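Local coordinates for protein BIFUNCTIONAL PROTEIN Proline utilization A (PutA) (Corynebacterium freiburgense, PDB 5UX5) that oxidises proline to glutamate in two steps, pairing an FAD-dependent proline dehydrogenase with an NAD-dependent aldehyde dehydrogenase that oxidises the aldehyde arising from the first product, at residues Arg27-Trp31 and Val357-Glu362; Asn155-Glu159 and Asn169-Thr174; Leu178-Val183 and Leu219-Arg223; Leu256-Ala260 and Ala291-Ile295; Asp457-Leu461 and Asp473-Leu477. All coordinates share one frame; numbering follows the deposited sequence.

Interaction 1 of 5, residues Arg27-Trp31 and Val357-Glu362; sequences RANEW and VASAYE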
# COMPACT_ATOMS: atom_id res chain seq x y z
N ARG A 27 2.91 44.82 17.98
CA ARG A 27 3.08 43.90 19.11
C ARG A 27 4.07 42.80 18.77
O ARG A 27 4.91 42.42 19.60
CB ARG A 27 1.73 43.30 19.49
CG ARG A 27 1.83 42.41 20.70
CD ARG A 27 2.01 43.23 21.95
NE ARG A 27 0.76 43.93 22.22
CZ ARG A 27 0.62 44.90 23.11
NH1 ARG A 27 1.64 45.33 23.84
NH2 ARG A 27 -0.57 45.47 23.26
N ALA A 28 3.97 42.26 17.56
CA ALA A 28 4.90 41.22 17.14
C ALA A 28 6.32 41.77 17.08
O ALA A 28 7.28 41.11 17.52
CB ALA A 28 4.48 40.68 15.78
N ASN A 29 6.48 42.98 16.55
CA ASN A 29 7.80 43.58 16.47
C ASN A 29 8.37 43.82 17.85
O ASN A 29 9.57 43.67 18.08
CB ASN A 29 7.74 44.88 15.67
CG ASN A 29 8.20 44.69 14.26
OD1 ASN A 29 9.39 44.78 13.99
ND2 ASN A 29 7.28 44.38 13.35
N GLU A 30 7.50 44.19 18.80
CA GLU A 30 7.95 44.45 20.16
C GLU A 30 8.47 43.18 20.81
O GLU A 30 9.49 43.20 21.50
CB GLU A 30 6.82 45.05 20.97
CG GLU A 30 7.13 45.22 22.42
CD GLU A 30 5.90 45.62 23.21
OE1 GLU A 30 6.04 45.92 24.41
OE2 GLU A 30 4.80 45.62 22.62
N TRP A 31 7.78 42.06 20.61
CA TRP A 31 8.21 40.84 21.27
C TRP A 31 9.49 40.30 20.65
O TRP A 31 10.30 39.69 21.35
CB TRP A 31 7.11 39.77 21.19
CG TRP A 31 5.85 40.06 22.00
CD1 TRP A 31 5.70 40.96 23.02
CD2 TRP A 31 4.55 39.48 21.78
NE1 TRP A 31 4.40 40.96 23.47
CE2 TRP A 31 3.67 40.06 22.72
CE3 TRP A 31 4.04 38.54 20.89
CZ2 TRP A 31 2.32 39.71 22.80
CZ3 TRP A 31 2.70 38.20 20.96
CH2 TRP A 31 1.86 38.78 21.91
N VAL A 357 0.57 34.78 17.29
CA VAL A 357 0.33 34.88 18.72
C VAL A 357 -0.15 36.28 19.08
O VAL A 357 -1.10 36.43 19.85
CB VAL A 357 1.59 34.48 19.50
CG1 VAL A 357 1.37 34.65 20.99
CG2 VAL A 357 1.95 33.07 19.19
N ALA A 358 0.47 37.31 18.51
CA ALA A 358 0.03 38.68 18.78
C ALA A 358 -1.43 38.89 18.40
O ALA A 358 -2.13 39.68 19.04
CB ALA A 358 0.92 39.69 18.05
N SER A 359 -1.90 38.19 17.36
CA SER A 359 -3.31 38.29 16.97
C SER A 359 -4.21 37.76 18.07
O SER A 359 -5.17 38.43 18.48
CB SER A 359 -3.56 37.50 15.69
OG SER A 359 -3.02 38.14 14.57
N ALA A 360 -3.94 36.55 18.53
CA ALA A 360 -4.75 36.00 19.60
C ALA A 360 -4.69 36.89 20.84
O ALA A 360 -5.71 37.12 21.50
CB ALA A 360 -4.29 34.57 19.91
N TYR A 361 -3.51 37.42 21.16
CA TYR A 361 -3.38 38.28 22.32
C TYR A 361 -4.31 39.47 22.19
O TYR A 361 -5.15 39.72 23.06
CB TYR A 361 -1.93 38.76 22.48
CG TYR A 361 -1.82 39.72 23.63
CD1 TYR A 361 -2.17 39.32 24.93
CD2 TYR A 361 -1.43 41.04 23.44
CE1 TYR A 361 -2.11 40.21 25.99
CE2 TYR A 361 -1.36 41.93 24.51
CZ TYR A 361 -1.71 41.51 25.78
OH TYR A 361 -1.64 42.39 26.84
N GLU A 362 -4.18 40.20 21.08
CA GLU A 362 -4.93 41.43 20.85
C GLU A 362 -6.42 41.17 20.69
O GLU A 362 -7.25 41.98 21.12
CB GLU A 362 -4.38 42.16 19.63
CG GLU A 362 -3.00 42.75 19.83
CD GLU A 362 -2.95 43.81 20.93
OE1 GLU A 362 -1.83 44.10 21.40
OE2 GLU A 362 -4.01 44.39 21.29
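Trp31 lays the six-membered end of its indole against helix 354-367, and this is the tightly packed half of the contact. Trp31 CZ3 comes within 3.7 Å of Ala358 CB and 3.8 Å of Val357 CG1, while CH2 meets Tyr361 CB near the plane of the indole, at its edge. The indole and phenol planes lie 59° apart, an oblique pair. The two small residues Ala28 and Ala358 mark the nearest backbone approach, their CA atoms 5.7 Å apart.

Toward the partly exposed Arg27 the contact turns polar and less closely packed. The Arg27 chain starts with CG anti to its backbone nitrogen (chi1 -176°), then bends twice. This turns the guanidinium side-on to Glu362, and Arg27 NE and NH2 both donate to the single oxygen Glu362 OE1, at 2.7 Å and 2.6 Å. The guanidinium and carboxylate are nearly coplanar. Tyr361 CE2 lies over one guanidinium face, with the ring plane almost perpendicular to it. A weak bond from NH1 to Glu30 OE2 extends the salt-bridge network along helix 16-31.

The axes of the two segments make an angle of 119°. Ala388 and Ala392 of helix 383-393 also touch Trp31, and strand 345-350 of the barrel supports Val357 through Ile349.

Interaction 2 of 5, residues Asn155-Glu159 and Asn169-Thr174; sequences NLLGE and NRLTRT
Leu156 and Arg170 divide this contact between them, one apolar and one polar, where strand 151-157 of the proline dehydrogenase barrel faces the helix that follows it. The leucine points from the strand at helix 164-178, its CG anti to the backbone nitrogen (chi1 180°), and the Leu156 CD2 methyl comes to 3.5 Å from Arg173 CB, the two side chains crossing at a slant. On the same leucine, Leu156 CB lies 3.9 Å from Thr174 OG1. That hydroxyl donates to Arg170 O, which also accepts from Thr174 N; the two donors arrive from opposite faces of the carbonyl.

Arg170 bends at chi2 (-73°) and runs along to the residues that follow the strand. One face of its guanidinium is turned to the backbone there: Leu157 C sits over the centre of that face, and Gly158 N over the same face nearer the rim. Arg170 NH2 then gives a hydrogen bond of 3.0 Å to Glu159 O, tilted from the guanidinium plane and meeting the carbonyl from above its plane. Leucine and arginine thus lie on successive parts of a beta-alpha-beta unit, strand 151-157 to helix 164-178 to strand 185-189.

The one clear hydrogen bond of the arginine across the contact goes to a peptide oxygen, that of Glu159, whereas its ion pair with Glu166 is long and weak; a cationic side chain here meets mainly the backbone of the turn after the strand.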
# COMPACT_ATOMS: atom_id res chain seq x y z
N ASN A 155 4.92 15.12 27.52
CA ASN A 155 4.54 14.26 26.41
C ASN A 155 5.52 13.09 26.35
O ASN A 155 6.73 13.31 26.22
CB ASN A 155 4.55 15.06 25.10
CG ASN A 155 4.12 14.26 23.87
OD1 ASN A 155 4.76 14.33 22.83
ND2 ASN A 155 3.02 13.52 23.97
N LEU A 156 5.00 11.87 26.43
CA LEU A 156 5.84 10.68 26.47
C LEU A 156 6.14 10.19 25.05
O LEU A 156 5.21 9.85 24.30
CB LEU A 156 5.18 9.59 27.31
CG LEU A 156 6.02 8.31 27.40
CD1 LEU A 156 7.32 8.54 28.15
CD2 LEU A 156 5.23 7.17 28.05
N LEU A 157 7.41 10.18 24.68
CA LEU A 157 7.85 9.64 23.40
C LEU A 157 8.41 8.23 23.59
O LEU A 157 8.65 7.77 24.71
CB LEU A 157 8.90 10.56 22.77
CG LEU A 157 8.47 12.03 22.61
CD1 LEU A 157 9.64 12.89 22.09
CD2 LEU A 157 7.23 12.18 21.74
N GLY A 158 8.64 7.53 22.48
CA GLY A 158 9.29 6.24 22.61
C GLY A 158 9.18 5.40 21.36
O GLY A 158 8.98 5.92 20.26
N GLU A 159 9.37 4.09 21.56
CA GLU A 159 9.35 3.09 20.49
C GLU A 159 8.06 3.18 19.68
O GLU A 159 6.99 3.47 20.21
CB GLU A 159 9.50 1.68 21.10
CG GLU A 159 10.34 0.64 20.34
CD GLU A 159 10.54 -0.67 21.14
OE1 GLU A 159 9.71 -1.01 22.01
OE2 GLU A 159 11.55 -1.37 20.89
N ASN A 169 2.42 0.39 27.20
CA ASN A 169 3.54 1.12 27.79
C ASN A 169 3.29 2.62 27.80
O ASN A 169 3.39 3.25 28.87
CB ASN A 169 4.82 0.79 27.05
CG ASN A 169 5.52 -0.38 27.65
OD1 ASN A 169 5.01 -0.99 28.60
ND2 ASN A 169 6.68 -0.72 27.11
N ARG A 170 2.97 3.20 26.63
CA ARG A 170 2.69 4.64 26.58
C ARG A 170 1.62 5.01 27.58
O ARG A 170 1.76 6.00 28.31
CB ARG A 170 2.25 5.08 25.18
CG ARG A 170 3.26 4.82 24.13
CD ARG A 170 4.38 5.78 24.28
NE ARG A 170 5.28 5.60 23.17
CZ ARG A 170 5.30 6.43 22.16
NH1 ARG A 170 4.47 7.47 22.19
NH2 ARG A 170 6.13 6.23 21.14
N LEU A 171 0.54 4.22 27.65
CA LEU A 171 -0.58 4.54 28.52
C LEU A 171 -0.20 4.42 29.99
O LEU A 171 -0.35 5.37 30.77
CB LEU A 171 -1.76 3.63 28.21
CG LEU A 171 -2.98 3.79 29.11
CD1 LEU A 171 -3.54 5.20 29.02
CD2 LEU A 171 -4.06 2.76 28.82
N THR A 172 0.32 3.27 30.40
CA THR A 172 0.59 3.09 31.82
C THR A 172 1.66 4.07 32.29
O THR A 172 1.60 4.57 33.42
CB THR A 172 1.04 1.65 32.13
OG1 THR A 172 2.21 1.35 31.37
CG2 THR A 172 -0.05 0.61 31.84
N ARG A 173 2.64 4.36 31.43
CA ARG A 173 3.70 5.28 31.81
C ARG A 173 3.21 6.72 31.87
O ARG A 173 3.70 7.51 32.70
CB ARG A 173 4.87 5.14 30.84
CG ARG A 173 5.60 3.83 30.93
CD ARG A 173 6.76 3.73 29.94
NE ARG A 173 7.40 2.42 30.06
CZ ARG A 173 8.11 1.82 29.11
NH1 ARG A 173 8.28 2.41 27.94
NH2 ARG A 173 8.63 0.62 29.34
N THR A 174 2.27 7.09 30.99
CA THR A 174 1.62 8.40 31.09
C THR A 174 0.78 8.49 32.35
O THR A 174 0.76 9.53 33.02
CB THR A 174 0.75 8.64 29.86
OG1 THR A 174 1.59 8.79 28.71
CG2 THR A 174 -0.08 9.93 30.04

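Interaction 3 of 5, residues Leu178-Val183 and Leu219-Arg223; sequences LKNPRV and LALQR
Residues 178-183 leave helix 164-178 and fold through a type I turn from Asn180 to Val183, closed by Val183 N bonding to Asn180 O, while 219-223 cover the weakly bonded end of helix 202-221 and the start of the loop after it. Arg223 reaches from there into the turn. Its chain is bent at chi3 (50°), which swings the guanidinium round to meet backbone oxygens near its plane. Arg223 NH1 donates to Leu178 O at 2.7 Å and Arg223 NH2 to Val183 O at 2.8 Å, the second the straighter of the two at 161°. Both donors come from above the carbonyl planes they serve. Pro181 CA lies over one face of the guanidinium, offset to its rim.

Beside this polar grip, Leu178 turns its CD2 methyl to Leu219 CB and to Ala220 CB, each 4.2 Å away. On the more exposed side the side chains of Lys179 and Leu219 cross at a slant, CG to CD1 4.1 Å. Asn180 shapes the turn from within: its OD1 accepts from Arg182 N, an Asx turn, and its ND2 bonds to Asn139 of helix 136-147. Leu178 and Ala220 both rest on Ile229 of strand 228-232, in the layer between the barrel strands and the helices.

Two backbone carbonyls, one at the end of a helix and one closing a turn, thus receive a cationic donor from just beyond helix 202-221; the carbonyl dipoles directed at it would probably favour the positive charge.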
# COMPACT_ATOMS: atom_id res chain seq x y z
N LEU A 178 0.94 11.31 35.54
CA LEU A 178 -0.23 11.97 36.10
C LEU A 178 -0.40 11.68 37.60
O LEU A 178 -1.14 12.39 38.28
CB LEU A 178 -1.47 11.57 35.32
CG LEU A 178 -2.60 12.59 35.20
CD1 LEU A 178 -2.04 13.89 34.69
CD2 LEU A 178 -3.65 12.06 34.26
N LYS A 179 0.28 10.65 38.13
CA LYS A 179 0.42 10.47 39.56
C LYS A 179 1.47 11.38 40.18
O LYS A 179 1.56 11.45 41.41
CB LYS A 179 0.81 9.03 39.91
CG LYS A 179 -0.26 7.98 39.72
CD LYS A 179 0.35 6.58 39.76
CE LYS A 179 -0.67 5.51 40.12
NZ LYS A 179 -0.07 4.16 39.95
N ASN A 180 2.30 12.04 39.38
CA ASN A 180 3.30 12.95 39.92
C ASN A 180 2.66 14.31 40.21
O ASN A 180 2.13 14.94 39.29
CB ASN A 180 4.47 13.10 38.95
CG ASN A 180 5.60 13.97 39.50
OD1 ASN A 180 5.44 14.69 40.48
ND2 ASN A 180 6.75 13.88 38.86
N PRO A 181 2.66 14.78 41.46
CA PRO A 181 1.94 16.02 41.78
C PRO A 181 2.52 17.27 41.14
O PRO A 181 1.79 18.25 40.99
CB PRO A 181 2.03 16.10 43.30
CG PRO A 181 3.30 15.36 43.61
CD PRO A 181 3.35 14.23 42.63
N ARG A 182 3.80 17.29 40.76
CA ARG A 182 4.31 18.47 40.11
C ARG A 182 3.78 18.61 38.69
O ARG A 182 3.79 19.72 38.15
CB ARG A 182 5.84 18.44 40.07
CG ARG A 182 6.50 17.83 41.26
CD ARG A 182 8.02 17.86 41.14
NE ARG A 182 8.69 16.96 42.09
CZ ARG A 182 9.55 17.34 43.03
NH1 ARG A 182 9.85 18.63 43.15
NH2 ARG A 182 10.10 16.44 43.84
N VAL A 183 3.23 17.53 38.12
CA VAL A 183 2.84 17.48 36.72
C VAL A 183 1.40 17.98 36.59
O VAL A 183 0.48 17.39 37.17
CB VAL A 183 2.99 16.05 36.16
CG1 VAL A 183 2.39 15.93 34.75
CG2 VAL A 183 4.43 15.63 36.14
N LEU A 219 -7.41 9.31 37.09
CA LEU A 219 -6.25 9.83 37.81
C LEU A 219 -6.25 11.35 37.87
O LEU A 219 -5.82 11.92 38.88
CB LEU A 219 -4.95 9.35 37.19
CG LEU A 219 -4.57 7.88 37.35
CD1 LEU A 219 -3.17 7.75 36.82
CD2 LEU A 219 -4.63 7.40 38.79
N ALA A 220 -6.81 12.00 36.85
CA ALA A 220 -6.94 13.45 36.86
C ALA A 220 -8.09 13.93 37.74
O ALA A 220 -8.11 15.10 38.13
CB ALA A 220 -7.14 13.98 35.44
N LEU A 221 -9.06 13.06 38.04
CA LEU A 221 -10.12 13.39 38.99
C LEU A 221 -9.71 13.19 40.44
O LEU A 221 -10.36 13.73 41.33
CB LEU A 221 -11.37 12.54 38.73
CG LEU A 221 -12.18 12.61 37.44
CD1 LEU A 221 -13.28 11.55 37.46
CD2 LEU A 221 -12.77 14.00 37.25
N GLN A 222 -8.68 12.37 40.71
CA GLN A 222 -8.28 12.11 42.09
C GLN A 222 -7.42 13.23 42.67
O GLN A 222 -7.17 13.23 43.88
CB GLN A 222 -7.57 10.74 42.18
CG GLN A 222 -6.27 10.62 42.99
CD GLN A 222 -5.49 9.33 42.66
OE1 GLN A 222 -6.09 8.25 42.47
NE2 GLN A 222 -4.17 9.44 42.56
N ARG A 223 -7.00 14.20 41.86
CA ARG A 223 -6.26 15.35 42.36
C ARG A 223 -7.07 16.62 42.20
O ARG A 223 -7.79 16.78 41.21
CB ARG A 223 -4.91 15.51 41.65
CG ARG A 223 -3.95 14.39 41.90
CD ARG A 223 -2.86 14.38 40.89
NE ARG A 223 -2.22 15.69 40.73
CZ ARG A 223 -1.39 15.96 39.73
NH1 ARG A 223 -1.13 15.02 38.83
NH2 ARG A 223 -0.82 17.14 39.61

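Interaction 4 of 5, residues Leu256-Ala260 and Ala291-Ile295; sequences LGLEA and AKIKI
Ala291 touches Gly257 with its methyl, CB to O 3.4 Å, at the point where two neighbouring parallel strands of the proline dehydrogenase barrel, 260-265 and 293-298, are led in by their preceding loops. Its own amide makes the first of the two bonds across the contact: Ala291 N donates to Leu256 O at 3.1 Å, in the carbonyl plane. Arg285 of helix 271-287 binds both Ala291 O and Leu258 O, joining the loops from the helix side.

Lys292 offers its carbonyl oxygen: Glu259 CG lies 3.5 Å from Lys292 O, and Glu259 CA points a C-H at the same oxygen. The two long side chains lie side by side and point the same way, with Glu259 OE2 4.0 Å from Lys292 CB. The charged ends remain apart, Glu259 OE2 to Lys292 NZ being 5.1 Å.

Ile293 begins the strand proper. Its side chain and that of Ala260 both pack on Phe246 of helix 239-251.

Lys294 carries the second backbone bond. Its side chain leads off toward the inside of the barrel, where NZ makes salt bridges with Glu376 and Asp374; the side chain of Lys294 is about 9 Å from the bound FAD. The bond itself runs from Lys294 N to Ala260 O at 3.1 Å, the donor tilted 26° from the carbonyl plane.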
# COMPACT_ATOMS: atom_id res chain seq x y z
N LEU A 256 -18.01 14.36 33.90
CA LEU A 256 -18.73 15.52 33.41
C LEU A 256 -18.08 16.83 33.86
O LEU A 256 -18.16 17.83 33.15
CB LEU A 256 -20.18 15.48 33.88
CG LEU A 256 -21.08 16.45 33.08
CD1 LEU A 256 -20.91 16.26 31.55
CD2 LEU A 256 -22.55 16.44 33.50
N GLY A 257 -17.39 16.83 35.00
CA GLY A 257 -16.79 18.06 35.47
C GLY A 257 -15.30 18.21 35.28
O GLY A 257 -14.68 19.08 35.91
N LEU A 258 -14.70 17.43 34.38
CA LEU A 258 -13.27 17.44 34.14
C LEU A 258 -12.95 18.30 32.93
O LEU A 258 -13.43 18.03 31.82
CB LEU A 258 -12.74 16.03 33.94
CG LEU A 258 -11.23 15.90 33.70
CD1 LEU A 258 -10.46 16.48 34.88
CD2 LEU A 258 -10.85 14.43 33.46
N GLU A 259 -12.11 19.30 33.13
CA GLU A 259 -11.60 20.14 32.05
C GLU A 259 -10.49 19.38 31.33
O GLU A 259 -9.47 19.04 31.93
CB GLU A 259 -11.07 21.45 32.63
CG GLU A 259 -11.30 22.68 31.80
CD GLU A 259 -11.23 23.95 32.63
OE1 GLU A 259 -10.16 24.61 32.62
OE2 GLU A 259 -12.23 24.29 33.30
N ALA A 260 -10.69 19.12 30.04
CA ALA A 260 -9.76 18.37 29.21
C ALA A 260 -9.73 18.98 27.81
O ALA A 260 -10.56 19.81 27.45
CB ALA A 260 -10.11 16.88 29.15
N ALA A 291 -18.00 20.86 32.74
CA ALA A 291 -16.88 21.78 32.70
C ALA A 291 -16.50 22.14 31.26
O ALA A 291 -16.96 21.52 30.29
CB ALA A 291 -15.68 21.20 33.44
N LYS A 292 -15.65 23.15 31.15
CA LYS A 292 -15.19 23.63 29.86
C LYS A 292 -14.34 22.58 29.14
O LYS A 292 -13.93 21.59 29.73
CB LYS A 292 -14.39 24.92 30.00
CG LYS A 292 -15.14 26.05 30.64
CD LYS A 292 -14.18 27.13 31.04
CE LYS A 292 -14.74 28.04 32.09
NZ LYS A 292 -13.75 29.10 32.36
N ILE A 293 -14.16 22.79 27.84
CA ILE A 293 -13.16 22.08 27.07
C ILE A 293 -12.09 23.09 26.68
O ILE A 293 -12.25 24.30 26.85
CB ILE A 293 -13.75 21.39 25.83
CG1 ILE A 293 -14.32 22.41 24.86
CG2 ILE A 293 -14.84 20.47 26.23
CD1 ILE A 293 -14.77 21.79 23.55
N LYS A 294 -10.97 22.58 26.17
CA LYS A 294 -9.89 23.42 25.65
C LYS A 294 -9.43 22.86 24.32
O LYS A 294 -9.20 21.65 24.20
CB LYS A 294 -8.69 23.50 26.58
CG LYS A 294 -7.57 24.37 26.05
CD LYS A 294 -6.42 24.50 27.04
CE LYS A 294 -5.26 25.31 26.48
NZ LYS A 294 -4.00 25.15 27.26
N ILE A 295 -9.30 23.73 23.33
CA ILE A 295 -8.76 23.35 22.03
C ILE A 295 -7.37 23.93 21.92
O ILE A 295 -7.15 25.12 22.19
CB ILE A 295 -9.71 23.81 20.91
CG1 ILE A 295 -10.96 22.93 21.02
CG2 ILE A 295 -9.05 23.69 19.54
CD1 ILE A 295 -12.13 23.36 20.28

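Interaction 5 of 5, residues Asp457-Leu461 and Asp473-Leu477; sequences DSRRL and DPALL
Arg460 enters the contact at CB, which lies 3.4 Å from Leu476 CD2. From there Arg460 CG sits beside the carboxylate of Asp473, 3.5 Å from OD2. The bend at chi2 (-69°) then brings CD near the same OD2, and the chain runs on across the carboxylate at about a right angle. NE bonds instead to Tyr316 O. At the tip, Arg460 NH1 donates to Asp473 OD2 at 2.9 Å with an N-H...O angle of 154°, part of a salt bridge, on the syn side of the oxygen and with the two flat groups 39° apart. Ala475 CB lies 4.0 Å from Arg460 NH1.

Both segments belong to the long connection between helix 438-450 and helix 477-484, and each is shaped by a side-chain oxygen accepting from the backbone two residues on. Ser458 OG takes Arg460 N, an ST turn, and is also bonded to Tyr236. Asp473 OD1 takes Ala475 N at 2.8 Å, an Asx turn within a type I turn that ends at Leu476, the N-cap residue of helix 477-484. Leu476 spreads its methyls over the Arg460 backbone, Leu476 CD1 being 3.3 Å from Arg460 O.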
# COMPACT_ATOMS: atom_id res chain seq x y z
N ASP A 457 -14.50 22.86 3.31
CA ASP A 457 -14.78 21.45 3.08
C ASP A 457 -13.51 20.62 3.20
O ASP A 457 -12.39 21.15 3.15
CB ASP A 457 -15.39 21.22 1.70
CG ASP A 457 -16.87 21.47 1.67
OD1 ASP A 457 -17.46 21.60 2.77
OD2 ASP A 457 -17.44 21.49 0.56
N SER A 458 -13.68 19.32 3.38
CA SER A 458 -12.54 18.41 3.40
C SER A 458 -12.02 18.12 1.98
O SER A 458 -12.77 17.69 1.09
CB SER A 458 -12.93 17.12 4.11
OG SER A 458 -12.08 16.06 3.73
N ARG A 459 -10.71 18.30 1.78
CA ARG A 459 -10.11 18.02 0.48
C ARG A 459 -10.37 16.59 0.01
O ARG A 459 -10.37 16.34 -1.21
CB ARG A 459 -8.61 18.26 0.54
CG ARG A 459 -8.24 19.63 0.99
CD ARG A 459 -7.75 20.40 -0.19
NE ARG A 459 -6.34 20.23 -0.45
CZ ARG A 459 -5.82 20.17 -1.66
NH1 ARG A 459 -6.61 20.24 -2.73
NH2 ARG A 459 -4.51 20.06 -1.79
N ARG A 460 -10.63 15.66 0.94
CA ARG A 460 -10.87 14.27 0.59
C ARG A 460 -12.27 14.02 0.04
O ARG A 460 -12.61 12.88 -0.29
CB ARG A 460 -10.63 13.39 1.82
CG ARG A 460 -9.19 13.33 2.33
CD ARG A 460 -8.28 12.59 1.34
NE ARG A 460 -6.90 12.52 1.80
CZ ARG A 460 -6.45 11.61 2.66
NH1 ARG A 460 -7.28 10.68 3.12
NH2 ARG A 460 -5.17 11.64 3.05
N LEU A 461 -13.12 15.06 -0.05
CA LEU A 461 -14.50 14.84 -0.46
C LEU A 461 -14.62 14.46 -1.92
O LEU A 461 -15.64 13.90 -2.30
CB LEU A 461 -15.35 16.07 -0.20
CG LEU A 461 -15.73 16.51 1.22
CD1 LEU A 461 -16.49 17.83 1.15
CD2 LEU A 461 -16.54 15.47 1.95
N ASP A 473 -11.88 5.75 0.68
CA ASP A 473 -11.17 6.50 1.72
C ASP A 473 -11.91 6.39 3.06
O ASP A 473 -12.90 7.10 3.28
CB ASP A 473 -11.04 7.97 1.31
CG ASP A 473 -10.13 8.78 2.24
OD1 ASP A 473 -9.77 8.27 3.33
OD2 ASP A 473 -9.78 9.93 1.88
N PRO A 474 -11.45 5.55 4.00
CA PRO A 474 -12.13 5.47 5.31
C PRO A 474 -11.89 6.68 6.21
O PRO A 474 -12.38 6.69 7.35
CB PRO A 474 -11.56 4.19 5.93
CG PRO A 474 -10.26 3.95 5.22
CD PRO A 474 -10.33 4.61 3.87
N ALA A 475 -11.15 7.70 5.74
CA ALA A 475 -11.10 8.95 6.49
C ALA A 475 -12.38 9.76 6.33
O ALA A 475 -12.68 10.59 7.19
CB ALA A 475 -9.91 9.80 6.05
N LEU A 476 -13.16 9.53 5.28
CA LEU A 476 -14.46 10.16 5.16
C LEU A 476 -15.51 9.39 5.96
O LEU A 476 -15.60 8.16 5.85
CB LEU A 476 -14.87 10.21 3.70
CG LEU A 476 -13.88 10.81 2.73
CD1 LEU A 476 -14.46 10.62 1.33
CD2 LEU A 476 -13.59 12.28 3.05
N LEU A 477 -16.34 10.11 6.73
CA LEU A 477 -17.43 9.45 7.44
C LEU A 477 -18.47 8.89 6.49
O LEU A 477 -19.10 7.88 6.82
CB LEU A 477 -18.11 10.39 8.45
CG LEU A 477 -17.23 10.89 9.59
CD1 LEU A 477 -17.83 12.09 10.27
CD2 LEU A 477 -17.00 9.78 10.61

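Overall arrangement
From the N terminus, helix 16-31 opens interaction 1, which closes only at helix 354-367 and so encloses interactions 2, 3 and 4. These three follow one another in series: interaction 2 ties a barrel strand to the helix after it, interaction 3 joins the end of that helix to the end of helix 202-221, and interaction 4 joins the lead-in loops of two later strands. Interactions 2 and 3 adjoin in sequence, and interactions 3 and 4 touch, Leu221 and Ala220 packing on Leu258. Interaction 5 comes after interaction 1 has closed, a short loop within the connection leading on to helix 477-484, its centre about 35 Å from that of interaction 1. No two contacts cross.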